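Local coordinates for protein involved in catabolism of external DNA (Legionella pneumophila subsp. pneumophila, PDB 2OO3) that probably methylates an adenine of 23S ribosomal RNA at N6, using S-adenosyl-L-methionine as the methyl donor, at residues A[24-29]-A[191-196]; A[37-42]-A[108-113]; A[145-150]-A[176-181]; A[152-157]-A[183-188]; A[208-213]-A[239-244]. One frame throughout, in Å; residues are numbered along the deposited sequence.

The five contacts illustrate how a class I methyltransferase fold is built, with helices on both sides of one mixed sheet whose order is 3-2-1-4-5-7-6-8. Contacts 1 and 2, centres about 10 Å apart, use helices 14-30 and 102-109 on one face. Contacts 3, 4 and 5 lie on the other. Contacts 3 and 4 both pair helix 146-153 with helix 174-188, centres about 11 Å apart. Contact 1 spans the chain from 24 to 196 and encloses contacts 2, 3 and 4, whereas contact 5 follows it. Contacts 2 and 5, centres about 23 Å apart, do not touch, yet both reach the sheet. Contacts 2 and 3 lie nearest residues predicted to bind the methyl donor.

Contact 1. Residues A[24-29]-A[191-196]; sequences TRLLAY and TGLYCV
Leu26 of helix 14-30 meets Leu193 and Cys195 of strand 193-200, a helix-on-sheet contact of the Rossmann-like methyltransferase fold. Leu193 and Cys195 are two residues apart, so in the strand's alternation both side chains face the helix, while Tyr194 between them points to the opposite face of the sheet and packs on Ala185 of helix 174-188. The tight part is small, buried and wholly apolar. Leu26 divides its two methyls between the strand residues: CD2 meets Leu193 CD1 at 4.0 Å, and CD1 turns to the cysteine. Its CG lies beside the backbone N (chi1 -65°), which aims the isobutyl fork at the sheet.

Toward the start of the strand the packing slackens. Tyr29, one turn further along the helix and partly exposed to solvent, points the same way but stays clear of segment 191-196 and rests on Pro246 and Tyr247 instead. The fit resumes at the sulfur, where Leu26 CD1 stands 3.9 Å from both CB and SG of Cys195.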
# COMPACT_ATOMS: atom_id res chain seq x y z
N THR A 24 -4.96 2.06 4.69
CA THR A 24 -5.94 2.74 5.55
C THR A 24 -5.96 2.20 6.98
O THR A 24 -6.13 2.97 7.93
CB THR A 24 -7.38 2.81 4.96
OG1 THR A 24 -8.01 1.52 5.01
CG2 THR A 24 -7.39 3.37 3.51
N ARG A 25 -5.74 0.88 7.13
CA ARG A 25 -5.80 0.25 8.47
C ARG A 25 -4.55 0.64 9.23
O ARG A 25 -4.60 0.94 10.44
CB ARG A 25 -5.92 -1.28 8.34
CG ARG A 25 -7.19 -1.73 7.57
CD ARG A 25 -8.42 -1.95 8.46
NE ARG A 25 -8.55 -1.14 9.67
CZ ARG A 25 -9.39 -0.11 9.82
NH1 ARG A 25 -10.16 0.32 8.84
NH2 ARG A 25 -9.43 0.53 10.96
N LEU A 26 -3.42 0.73 8.52
CA LEU A 26 -2.16 1.13 9.15
C LEU A 26 -2.24 2.58 9.63
O LEU A 26 -1.83 2.88 10.74
CB LEU A 26 -0.96 0.93 8.20
CG LEU A 26 -0.69 -0.55 7.85
CD1 LEU A 26 0.40 -0.61 6.82
CD2 LEU A 26 -0.29 -1.37 9.14
N LEU A 27 -2.81 3.45 8.79
CA LEU A 27 -2.97 4.88 9.12
C LEU A 27 -3.93 5.09 10.29
O LEU A 27 -3.63 5.85 11.21
CB LEU A 27 -3.45 5.66 7.90
CG LEU A 27 -2.40 5.80 6.76
CD1 LEU A 27 -3.11 6.35 5.55
CD2 LEU A 27 -1.23 6.68 7.13
N ALA A 28 -5.05 4.36 10.27
CA ALA A 28 -6.03 4.36 11.35
C ALA A 28 -5.41 3.96 12.67
O ALA A 28 -5.76 4.54 13.71
CB ALA A 28 -7.21 3.45 11.03
N TYR A 29 -4.47 3.01 12.66
CA TYR A 29 -3.85 2.58 13.92
C TYR A 29 -2.88 3.60 14.44
O TYR A 29 -2.91 3.98 15.63
CB TYR A 29 -3.07 1.29 13.76
CG TYR A 29 -2.37 0.85 15.04
CD1 TYR A 29 -3.09 0.22 16.06
CD2 TYR A 29 -0.99 1.07 15.24
CE1 TYR A 29 -2.46 -0.21 17.24
CE2 TYR A 29 -0.35 0.65 16.41
CZ TYR A 29 -1.09 -0.01 17.40
OH TYR A 29 -0.48 -0.44 18.58
N THR A 191 12.38 0.63 14.68
CA THR A 191 11.04 0.74 15.25
C THR A 191 10.03 1.32 14.26
O THR A 191 8.84 1.43 14.59
CB THR A 191 11.01 1.58 16.54
OG1 THR A 191 11.45 2.91 16.26
CG2 THR A 191 11.90 0.93 17.66
N GLY A 192 10.48 1.66 13.05
CA GLY A 192 9.58 2.16 12.01
C GLY A 192 8.64 1.07 11.54
O GLY A 192 8.94 -0.13 11.65
N LEU A 193 7.48 1.47 11.03
CA LEU A 193 6.51 0.53 10.47
C LEU A 193 6.77 0.53 8.97
O LEU A 193 6.59 1.57 8.32
CB LEU A 193 5.08 0.98 10.78
CG LEU A 193 3.98 -0.10 10.70
CD1 LEU A 193 2.65 0.43 11.19
CD2 LEU A 193 3.84 -0.68 9.31
N TYR A 194 7.30 -0.58 8.45
CA TYR A 194 7.61 -0.73 7.02
C TYR A 194 6.53 -1.60 6.34
O TYR A 194 6.19 -2.67 6.83
CB TYR A 194 9.00 -1.38 6.84
CG TYR A 194 10.13 -0.53 7.42
CD1 TYR A 194 10.82 0.39 6.63
CD2 TYR A 194 10.49 -0.63 8.78
CE1 TYR A 194 11.86 1.18 7.16
CE2 TYR A 194 11.55 0.18 9.32
CZ TYR A 194 12.21 1.07 8.49
OH TYR A 194 13.23 1.86 9.01
N CYS A 195 5.99 -1.12 5.23
CA CYS A 195 4.99 -1.86 4.49
C CYS A 195 5.39 -1.88 3.02
O CYS A 195 5.38 -0.85 2.35
CB CYS A 195 3.62 -1.20 4.63
SG CYS A 195 2.32 -2.08 3.78
N VAL A 196 5.72 -3.05 2.50
CA VAL A 196 6.11 -3.14 1.08
C VAL A 196 5.14 -4.08 0.34
O VAL A 196 4.85 -5.19 0.81
CB VAL A 196 7.59 -3.58 0.91
CG1 VAL A 196 7.86 -4.92 1.60
CG2 VAL A 196 8.03 -3.62 -0.58

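Contact 2. Residues A[37-42]-A[108-113]; sequences LFYLET and NQLRSQ
Leu37, just before strand 38-41, and Tyr39 within it share Leu110, the residue at which the chain leaves helix 102-109. The tyrosine is worth following outward. Its CB touches Leu110 CD1 at 3.5 Å, and the next atom, CG, stands 3.8 Å from the same methyl, which approaches the ring obliquely. With CG anti to the backbone N (chi1 173°), the ring leaves Leu110 behind and runs on past Leu23, Leu162 and Phe164. At its tip, Tyr39 OH donates a short hydrogen bond of 2.5 Å to Glu41 OE1. The carboxylate oxygen lies in the plane of the ring and is met on its anti side, 19° out of the carboxylate plane, an arrangement that pins the buried hydroxyl. Both residues lie close to Ser102, which is predicted to bind S-adenosyl-L-methionine.

Leu110 uses its other branch on Leu37: the two CD2 methyls are 3.7 Å apart, and the side chains are roughly perpendicular. Arg111 closes the border. Its NH2 comes 4.2 Å from Leu37 CB, but its polar grip lies on Lys33 O, Lys35 O and Asp114, and Asp114 also accepts from Leu37 N. The contact thus fits between strand 38-41, flanked by strands 115-119 and 161-165, and the end of helix 102-109, with Leu27 of helix 14-30 covering Leu110.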
# COMPACT_ATOMS: atom_id res chain seq x y z
N LEU A 37 3.80 11.86 13.20
CA LEU A 37 4.21 10.71 12.43
C LEU A 37 4.88 11.21 11.17
O LEU A 37 4.39 12.16 10.51
CB LEU A 37 2.96 9.84 12.10
CG LEU A 37 3.10 8.60 11.20
CD1 LEU A 37 3.88 7.47 11.90
CD2 LEU A 37 1.73 8.07 10.76
N PHE A 38 6.03 10.62 10.83
CA PHE A 38 6.61 10.79 9.51
C PHE A 38 5.99 9.74 8.56
O PHE A 38 6.03 8.53 8.85
CB PHE A 38 8.12 10.56 9.60
CG PHE A 38 8.85 10.75 8.30
CD1 PHE A 38 8.69 11.92 7.57
CD2 PHE A 38 9.74 9.79 7.85
CE1 PHE A 38 9.37 12.13 6.39
CE2 PHE A 38 10.44 10.00 6.63
CZ PHE A 38 10.24 11.15 5.91
N TYR A 39 5.44 10.19 7.43
CA TYR A 39 4.88 9.26 6.46
C TYR A 39 5.72 9.39 5.20
O TYR A 39 5.79 10.46 4.60
CB TYR A 39 3.41 9.59 6.19
CG TYR A 39 2.83 8.77 5.06
CD1 TYR A 39 2.40 7.44 5.29
CD2 TYR A 39 2.70 9.29 3.77
CE1 TYR A 39 1.87 6.67 4.27
CE2 TYR A 39 2.15 8.51 2.72
CZ TYR A 39 1.75 7.22 2.99
OH TYR A 39 1.20 6.42 2.01
N LEU A 40 6.38 8.30 4.81
CA LEU A 40 7.25 8.29 3.63
C LEU A 40 6.75 7.32 2.55
O LEU A 40 6.59 6.11 2.83
CB LEU A 40 8.70 7.94 4.05
CG LEU A 40 9.72 7.64 2.94
CD1 LEU A 40 9.93 8.90 2.09
CD2 LEU A 40 11.00 7.23 3.58
N GLU A 41 6.51 7.83 1.33
CA GLU A 41 6.27 6.98 0.19
C GLU A 41 7.42 7.01 -0.76
O GLU A 41 7.86 8.08 -1.19
CB GLU A 41 5.00 7.37 -0.57
CG GLU A 41 3.71 6.95 0.08
CD GLU A 41 2.50 7.36 -0.76
OE1 GLU A 41 1.40 7.56 -0.22
OE2 GLU A 41 2.70 7.49 -1.98
N THR A 42 7.91 5.82 -1.13
CA THR A 42 9.05 5.70 -2.05
C THR A 42 8.61 5.81 -3.53
O THR A 42 9.39 6.22 -4.39
CB THR A 42 9.77 4.32 -1.82
OG1 THR A 42 8.78 3.29 -1.79
CG2 THR A 42 10.52 4.26 -0.47
N ASN A 108 -5.83 12.18 3.51
CA ASN A 108 -7.12 12.15 4.18
C ASN A 108 -7.08 11.70 5.62
O ASN A 108 -7.76 12.28 6.46
CB ASN A 108 -8.16 11.34 3.38
CG ASN A 108 -8.94 12.21 2.44
OD1 ASN A 108 -9.93 12.86 2.84
ND2 ASN A 108 -8.47 12.31 1.21
N GLN A 109 -6.29 10.67 5.92
CA GLN A 109 -6.26 10.14 7.27
C GLN A 109 -5.23 10.74 8.25
O GLN A 109 -5.39 10.62 9.49
CB GLN A 109 -6.03 8.64 7.18
CG GLN A 109 -7.35 7.87 7.03
CD GLN A 109 -7.05 6.41 6.90
OE1 GLN A 109 -6.51 5.99 5.89
NE2 GLN A 109 -7.31 5.65 7.95
N LEU A 110 -4.17 11.33 7.72
CA LEU A 110 -3.14 11.90 8.56
C LEU A 110 -3.57 13.25 9.14
O LEU A 110 -4.64 13.76 8.78
CB LEU A 110 -1.80 12.00 7.80
CG LEU A 110 -1.14 10.62 7.61
CD1 LEU A 110 0.12 10.75 6.76
CD2 LEU A 110 -0.77 10.01 8.93
N ARG A 111 -2.76 13.80 10.06
CA ARG A 111 -3.14 15.00 10.81
C ARG A 111 -2.23 16.18 10.47
O ARG A 111 -1.15 16.00 9.89
CB ARG A 111 -3.09 14.68 12.31
CG ARG A 111 -3.94 13.47 12.59
CD ARG A 111 -3.43 12.59 13.67
NE ARG A 111 -2.02 12.21 13.57
CZ ARG A 111 -1.36 11.70 14.61
NH1 ARG A 111 -2.03 11.52 15.74
NH2 ARG A 111 -0.07 11.39 14.54
N SER A 112 -2.65 17.38 10.85
CA SER A 112 -1.84 18.56 10.60
C SER A 112 -0.47 18.46 11.23
O SER A 112 0.48 19.05 10.71
CB SER A 112 -2.54 19.83 11.11
OG SER A 112 -2.94 19.66 12.46
N GLN A 113 -0.34 17.71 12.34
CA GLN A 113 0.99 17.60 12.99
C GLN A 113 1.96 16.64 12.28
O GLN A 113 3.14 16.59 12.61
CB GLN A 113 0.84 17.15 14.46
CG GLN A 113 0.36 15.70 14.55
CD GLN A 113 0.02 15.28 15.95
OE1 GLN A 113 0.93 15.10 16.78
NE2 GLN A 113 -1.28 15.10 16.24

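Contact 3. Residues A[145-150]-A[176-181]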
# COMPACT_ATOMS: atom_id res chain seq x y z
N ASP A 145 14.55 9.45 -6.74
CA ASP A 145 14.50 8.03 -6.51
C ASP A 145 14.14 7.77 -5.05
O ASP A 145 15.01 7.87 -4.17
CB ASP A 145 15.86 7.40 -6.80
CG ASP A 145 15.80 5.89 -6.84
OD1 ASP A 145 14.96 5.30 -6.13
OD2 ASP A 145 16.60 5.30 -7.60
N GLY A 146 12.87 7.43 -4.79
CA GLY A 146 12.43 7.19 -3.39
C GLY A 146 13.20 6.11 -2.64
O GLY A 146 13.45 6.25 -1.45
N VAL A 147 13.59 5.04 -3.33
CA VAL A 147 14.30 3.93 -2.71
C VAL A 147 15.67 4.39 -2.17
O VAL A 147 16.07 4.02 -1.06
CB VAL A 147 14.41 2.73 -3.70
CG1 VAL A 147 15.25 1.57 -3.11
CG2 VAL A 147 12.99 2.21 -4.04
N SER A 148 16.36 5.25 -2.94
CA SER A 148 17.60 5.87 -2.52
C SER A 148 17.38 6.81 -1.33
O SER A 148 18.25 6.93 -0.49
CB SER A 148 18.30 6.56 -3.71
OG SER A 148 17.74 7.85 -3.98
N LYS A 149 16.21 7.43 -1.23
CA LYS A 149 15.89 8.35 -0.13
C LYS A 149 15.73 7.72 1.24
O LYS A 149 15.91 8.41 2.27
CB LYS A 149 14.63 9.17 -0.41
CG LYS A 149 14.87 10.42 -1.20
CD LYS A 149 15.70 11.40 -0.42
CE LYS A 149 15.98 12.66 -1.23
NZ LYS A 149 16.96 13.50 -0.48
N LEU A 150 15.37 6.43 1.28
CA LEU A 150 15.28 5.71 2.55
C LEU A 150 16.50 5.99 3.45
O LEU A 150 16.36 6.31 4.64
CB LEU A 150 15.11 4.22 2.30
CG LEU A 150 13.75 3.74 1.78
CD1 LEU A 150 13.76 2.25 1.54
CD2 LEU A 150 12.64 4.12 2.77
N LYS A 176 15.57 -7.65 -5.68
CA LYS A 176 16.69 -7.63 -4.73
C LYS A 176 17.06 -6.24 -4.24
O LYS A 176 17.50 -6.10 -3.09
CB LYS A 176 17.93 -8.37 -5.27
CG LYS A 176 18.43 -7.90 -6.55
CD LYS A 176 19.88 -8.39 -6.75
CE LYS A 176 20.56 -7.59 -7.86
NZ LYS A 176 20.16 -8.16 -9.18
N GLU A 177 16.87 -5.21 -5.07
CA GLU A 177 17.13 -3.83 -4.62
C GLU A 177 16.26 -3.44 -3.41
O GLU A 177 16.72 -2.82 -2.47
CB GLU A 177 16.87 -2.85 -5.74
CG GLU A 177 17.90 -2.94 -6.86
CD GLU A 177 17.51 -2.18 -8.11
OE1 GLU A 177 16.40 -1.61 -8.15
OE2 GLU A 177 18.34 -2.15 -9.05
N ILE A 178 14.99 -3.81 -3.48
CA ILE A 178 14.01 -3.38 -2.49
C ILE A 178 14.31 -3.94 -1.10
O ILE A 178 14.44 -3.16 -0.17
CB ILE A 178 12.54 -3.66 -2.97
CG1 ILE A 178 12.21 -2.71 -4.13
CG2 ILE A 178 11.54 -3.54 -1.83
CD1 ILE A 178 12.27 -1.21 -3.81
N PRO A 179 14.45 -5.27 -0.95
CA PRO A 179 14.77 -5.74 0.40
C PRO A 179 16.12 -5.23 0.90
O PRO A 179 16.28 -5.08 2.10
CB PRO A 179 14.83 -7.25 0.25
CG PRO A 179 13.92 -7.55 -0.95
CD PRO A 179 14.27 -6.40 -1.88
N TYR A 180 17.08 -5.03 -0.01
CA TYR A 180 18.38 -4.46 0.35
C TYR A 180 18.19 -3.06 0.98
O TYR A 180 18.71 -2.79 2.05
CB TYR A 180 19.29 -4.34 -0.87
CG TYR A 180 20.71 -3.90 -0.53
CD1 TYR A 180 21.61 -4.81 -0.00
CD2 TYR A 180 21.14 -2.59 -0.75
CE1 TYR A 180 22.91 -4.44 0.30
CE2 TYR A 180 22.46 -2.20 -0.44
CZ TYR A 180 23.33 -3.15 0.08
OH TYR A 180 24.66 -2.81 0.40
N ALA A 181 17.43 -2.20 0.30
CA ALA A 181 17.15 -0.87 0.81
C ALA A 181 16.38 -0.89 2.15
O ALA A 181 16.68 -0.11 3.07
CB ALA A 181 16.38 -0.06 -0.23
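Val147 and Ala181, whose CA atoms are 6.6 Å apart, bring helices 146-153 and 174-188 side by side: the axes of segments 146-150 and 176-181 come within 10.0 Å at 26°, running in nearly the same direction. The small alanine suits this approach. Its CB meets Val147 CG1 at 3.5 Å, tighter than usual for two carbons, and Leu150 CD1 at 3.9 Å from the next turn. The two branches of Val147 do different work: CG1, anti to the backbone N (chi1 176°), lies on the alanine, whereas CG2 turns to Ile178 and meets its CD1 at 3.5 Å. Those two side chains are about perpendicular. Ile178 reaches across with its outermost methyl, while its other contacts include Phe209.

The start of helix 146-153 is capped, if weakly, by Asp145, which accepts weak bonds at OD1 from the backbone N of Val147 and Ser148. Ser148 OG answers with a 2.7 Å bond to Asp145 O, in the carbonyl plane. Asp145 and Gly146 are predicted to bind S-adenosyl-L-methionine, and His43, also predicted, touches Val147. The N-cap of helix 146-153 thus lies where class I methyltransferases place their donor pocket, at the carboxyl ends of the parallel strands.

Contact 4. Residues A[152-157]-A[183-188]. With SO4 (sulfate ion), chain C.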
# COMPACT_ATOMS: atom_id res chain seq x y z
N ALA A 152 18.63 8.49 3.52
CA ALA A 152 18.84 9.88 3.94
C ALA A 152 17.85 10.38 4.99
O ALA A 152 18.18 11.30 5.77
CB ALA A 152 18.79 10.80 2.72
N LEU A 153 16.64 9.80 4.99
CA LEU A 153 15.50 10.36 5.72
C LEU A 153 15.18 9.64 7.01
O LEU A 153 14.31 10.09 7.75
CB LEU A 153 14.24 10.37 4.84
CG LEU A 153 14.32 11.20 3.55
CD1 LEU A 153 13.06 11.06 2.77
CD2 LEU A 153 14.59 12.67 3.86
N LEU A 154 15.88 8.53 7.29
CA LEU A 154 15.58 7.72 8.47
C LEU A 154 16.85 7.59 9.34
O LEU A 154 17.96 7.57 8.78
CB LEU A 154 15.04 6.34 8.05
CG LEU A 154 13.78 6.29 7.18
CD1 LEU A 154 13.44 4.86 6.79
CD2 LEU A 154 12.57 6.91 7.89
N PRO A 155 16.70 7.60 10.68
CA PRO A 155 15.47 7.81 11.45
C PRO A 155 15.00 9.26 11.37
O PRO A 155 15.83 10.17 11.32
CB PRO A 155 15.89 7.48 12.89
CG PRO A 155 17.38 7.78 12.92
CD PRO A 155 17.88 7.45 11.55
N PRO A 156 13.67 9.48 11.34
CA PRO A 156 13.16 10.84 11.20
C PRO A 156 13.16 11.53 12.56
O PRO A 156 13.08 10.84 13.59
CB PRO A 156 11.71 10.63 10.73
CG PRO A 156 11.32 9.31 11.28
CD PRO A 156 12.58 8.48 11.45
N PRO A 157 13.21 12.89 12.58
CA PRO A 157 13.13 13.63 13.85
C PRO A 157 11.89 13.30 14.66
O PRO A 157 11.96 13.31 15.87
CB PRO A 157 13.13 15.11 13.41
CG PRO A 157 12.80 15.09 11.91
CD PRO A 157 13.33 13.78 11.41
N LYS A 183 16.39 -3.38 4.36
CA LYS A 183 17.31 -3.86 5.38
C LYS A 183 18.17 -2.71 5.91
O LYS A 183 18.35 -2.56 7.13
CB LYS A 183 18.19 -5.01 4.85
CG LYS A 183 19.08 -5.64 5.96
CD LYS A 183 19.82 -6.87 5.43
CE LYS A 183 20.99 -7.23 6.29
NZ LYS A 183 21.75 -8.40 5.70
N ASN A 184 18.66 -1.85 5.00
CA ASN A 184 19.54 -0.75 5.41
C ASN A 184 18.78 0.26 6.27
O ASN A 184 19.28 0.69 7.31
CB ASN A 184 20.10 -0.00 4.19
CG ASN A 184 20.83 1.29 4.58
OD1 ASN A 184 20.39 2.41 4.24
ND2 ASN A 184 21.93 1.14 5.33
N ALA A 185 17.56 0.60 5.81
CA ALA A 185 16.67 1.52 6.49
C ALA A 185 16.36 0.99 7.89
O ALA A 185 16.47 1.72 8.86
CB ALA A 185 15.38 1.69 5.68
N TYR A 186 15.99 -0.29 7.98
CA TYR A 186 15.65 -0.92 9.24
C TYR A 186 16.82 -0.86 10.23
O TYR A 186 16.61 -0.64 11.43
CB TYR A 186 15.22 -2.37 9.01
CG TYR A 186 14.80 -3.08 10.27
CD1 TYR A 186 13.48 -3.00 10.74
CD2 TYR A 186 15.72 -3.84 11.00
CE1 TYR A 186 13.11 -3.65 11.90
CE2 TYR A 186 15.35 -4.50 12.13
CZ TYR A 186 14.06 -4.40 12.57
OH TYR A 186 13.72 -5.04 13.73
N SER A 187 18.06 -1.04 9.73
CA SER A 187 19.23 -0.99 10.63
C SER A 187 19.35 0.37 11.36
O SER A 187 19.81 0.41 12.49
CB SER A 187 20.54 -1.33 9.91
OG SER A 187 20.92 -0.31 9.00
N LYS A 188 18.91 1.45 10.70
CA LYS A 188 18.98 2.82 11.23
C LYS A 188 17.72 3.22 11.99
O LYS A 188 17.75 4.13 12.81
CB LYS A 188 19.14 3.82 10.07
CG LYS A 188 20.44 3.74 9.29
CD LYS A 188 20.32 4.62 8.05
CE LYS A 188 21.57 5.46 7.90
NZ LYS A 188 21.25 6.74 7.22
S SO4 C . 13.98 -8.80 15.34
O1 SO4 C . 12.73 -8.10 15.08
O2 SO4 C . 15.08 -7.97 14.85
O3 SO4 C . 14.11 -9.00 16.78
O4 SO4 C . 14.03 -10.08 14.64
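The puckered pyrrolidine ring of Pro155 turns one side to the carbonyl oxygen of Lys188 of helix 174-188. Lys188 O sits 3.6 Å from Pro155 CD and 3.7 Å from its CG. The ring is presented by a cis peptide bond after Leu154, which bends the chain as it leaves helix 146-153. The flat aromatic ring, that of Tyr186, lies on the other side of the helix: its CB points away from segment 152-157, and an oxygen of a bound sulfate approaches the phenol obliquely, with a weak bond of 3.4 Å from Tyr186 OH to sulfate O2. Ser217, Ser218, Lys219 and Lys278 also bond to the ion, which probably comes from the crystallisation liquor.

The loop after helix 146-153 here meets helix 174-188, two helices packed on one face of the Rossmann-like sheet. Further in, Leu154 CD1 packs on Ala185 CB at 3.9 Å, both buried, with Tyr194 and Phe38 around them. Lys188 runs over the outside, its CG beside the backbone N (chi1 -66°) and its chain bent at chi3. NZ hydrogen-bonds to Asn151 O and stays 3.7 Å from Leu154 O. Apolar contact therefore carries the inner part, while on the exposed side a lysine ammonium lies near the C-terminal end of helix 146-153, where carbonyl groups would be expected to favour a positive charge.

Contact 5. Residues A[208-213]-A[239-244]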
# COMPACT_ATOMS: atom_id res chain seq x y z
N GLN A 208 12.41 -15.45 -3.77
CA GLN A 208 13.75 -14.90 -3.48
C GLN A 208 13.66 -13.55 -2.76
O GLN A 208 14.44 -13.26 -1.84
CB GLN A 208 14.58 -14.78 -4.75
CG GLN A 208 15.04 -16.18 -5.29
CD GLN A 208 15.54 -16.09 -6.72
OE1 GLN A 208 16.68 -15.68 -6.94
NE2 GLN A 208 14.69 -16.46 -7.69
N PHE A 209 12.71 -12.74 -3.20
CA PHE A 209 12.36 -11.48 -2.53
C PHE A 209 11.95 -11.77 -1.08
O PHE A 209 12.49 -11.18 -0.13
CB PHE A 209 11.21 -10.81 -3.32
CG PHE A 209 10.56 -9.62 -2.62
CD1 PHE A 209 11.08 -8.34 -2.77
CD2 PHE A 209 9.41 -9.80 -1.84
CE1 PHE A 209 10.45 -7.22 -2.14
CE2 PHE A 209 8.80 -8.70 -1.19
CZ PHE A 209 9.32 -7.42 -1.35
N LEU A 210 11.02 -12.70 -0.90
CA LEU A 210 10.52 -13.01 0.44
C LEU A 210 11.62 -13.56 1.40
O LEU A 210 11.60 -13.28 2.60
CB LEU A 210 9.33 -13.99 0.36
CG LEU A 210 8.02 -13.46 -0.23
CD1 LEU A 210 7.01 -14.58 -0.32
CD2 LEU A 210 7.46 -12.29 0.62
N ARG A 211 12.60 -14.31 0.88
CA ARG A 211 13.68 -14.83 1.73
C ARG A 211 14.52 -13.68 2.26
O ARG A 211 14.89 -13.66 3.45
CB ARG A 211 14.56 -15.85 0.98
CG ARG A 211 15.74 -16.44 1.84
CD ARG A 211 16.50 -17.56 1.08
NE ARG A 211 15.68 -18.75 0.84
CZ ARG A 211 15.42 -19.70 1.75
NH1 ARG A 211 15.93 -19.62 2.97
NH2 ARG A 211 14.65 -20.73 1.43
N LYS A 212 14.80 -12.69 1.41
CA LYS A 212 15.50 -11.48 1.85
C LYS A 212 14.68 -10.67 2.86
O LYS A 212 15.22 -10.22 3.84
CB LYS A 212 15.91 -10.58 0.68
CG LYS A 212 16.82 -11.24 -0.33
CD LYS A 212 17.88 -12.10 0.35
CE LYS A 212 19.16 -11.34 0.59
NZ LYS A 212 20.26 -12.28 0.98
N MET A 213 13.38 -10.51 2.62
CA MET A 213 12.52 -9.79 3.57
C MET A 213 12.52 -10.50 4.94
O MET A 213 12.59 -9.85 6.00
CB MET A 213 11.07 -9.68 3.06
CG MET A 213 10.90 -8.71 1.87
SD MET A 213 11.60 -7.00 2.06
CE MET A 213 10.83 -6.48 3.63
N GLY A 239 0.96 -9.46 -2.67
CA GLY A 239 1.03 -9.50 -1.21
C GLY A 239 1.60 -8.25 -0.61
O GLY A 239 2.03 -7.34 -1.36
N LEU A 240 1.56 -8.17 0.71
CA LEU A 240 2.32 -7.12 1.43
C LEU A 240 3.09 -7.73 2.60
O LEU A 240 2.63 -8.68 3.24
CB LEU A 240 1.43 -5.94 1.89
CG LEU A 240 0.69 -5.20 0.75
CD1 LEU A 240 -0.78 -5.64 0.66
CD2 LEU A 240 0.76 -3.71 0.94
N TRP A 241 4.29 -7.20 2.82
CA TRP A 241 5.15 -7.62 3.90
C TRP A 241 5.26 -6.42 4.85
O TRP A 241 5.62 -5.33 4.42
CB TRP A 241 6.53 -8.01 3.35
CG TRP A 241 7.40 -8.59 4.45
CD1 TRP A 241 8.00 -7.91 5.47
CD2 TRP A 241 7.71 -9.96 4.63
NE1 TRP A 241 8.69 -8.78 6.28
CE2 TRP A 241 8.52 -10.05 5.79
CE3 TRP A 241 7.39 -11.14 3.93
CZ2 TRP A 241 9.01 -11.28 6.28
CZ3 TRP A 241 7.90 -12.38 4.42
CH2 TRP A 241 8.68 -12.43 5.59
N ILE A 242 4.90 -6.63 6.11
CA ILE A 242 4.87 -5.53 7.08
C ILE A 242 5.80 -5.87 8.22
O ILE A 242 5.71 -6.96 8.79
CB ILE A 242 3.41 -5.22 7.60
CG1 ILE A 242 2.50 -4.82 6.42
CG2 ILE A 242 3.45 -4.08 8.63
CD1 ILE A 242 1.04 -4.94 6.66
N ILE A 243 6.73 -4.96 8.49
CA ILE A 243 7.60 -5.03 9.66
C ILE A 243 7.05 -4.11 10.74
O ILE A 243 6.69 -2.96 10.46
CB ILE A 243 9.02 -4.61 9.32
CG1 ILE A 243 9.58 -5.53 8.21
CG2 ILE A 243 9.94 -4.64 10.58
CD1 ILE A 243 10.93 -5.05 7.57
N ASN A 244 6.98 -4.64 11.95
CA ASN A 244 6.37 -3.97 13.10
C ASN A 244 4.88 -3.72 12.90
O ASN A 244 4.40 -2.60 13.08
CB ASN A 244 7.17 -2.70 13.42
CG ASN A 244 8.59 -3.04 13.89
OD1 ASN A 244 8.80 -4.04 14.60
ND2 ASN A 244 9.56 -2.23 13.48
O HOH W 1 10.96 -8.85 7.96
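A Met-aromatic contact between Met213 and Trp241 seats helix 203-216 on strand 237-243, the antiparallel strand that marks the class I methyltransferase sheet. The axes of segments 208-213 and 239-243 differ by 10° in direction and come within 10.7 Å. Met213 covers one face of the indole: CB lies 3.8 Å above the centroid of the five-membered ring, 16° off its normal, a CH-pi contact. The sulfur is further out above the same face, SD being 5.2 Å from that centroid. Bends at chi2 (-52°) and chi3 then fold the methyl back, so that CE comes 3.7 Å from Trp241 CD1 and also brushes Ile243 CD1 at 4.2 Å.

One turn earlier, Leu210 serves the six-membered ring. Its CD2 meets Trp241 CE3 at 3.5 Å in an oblique approach, and the leucine also rests on Arg222 and Glu224 of strand 220-226. Ile243 CG1 sits in plane at the indole edge. Phe209, on the same helix, keeps its ring against Met213 CG and reaches Pro179 of helix 174-188, joining this packing to that neighbouring helix. The contact is buried throughout, yet the polar edge of the indole is provided for: one water accepts from Trp241 NE1 at 2.8 Å and donates to the backbone O of Met213 at 2.7 Å.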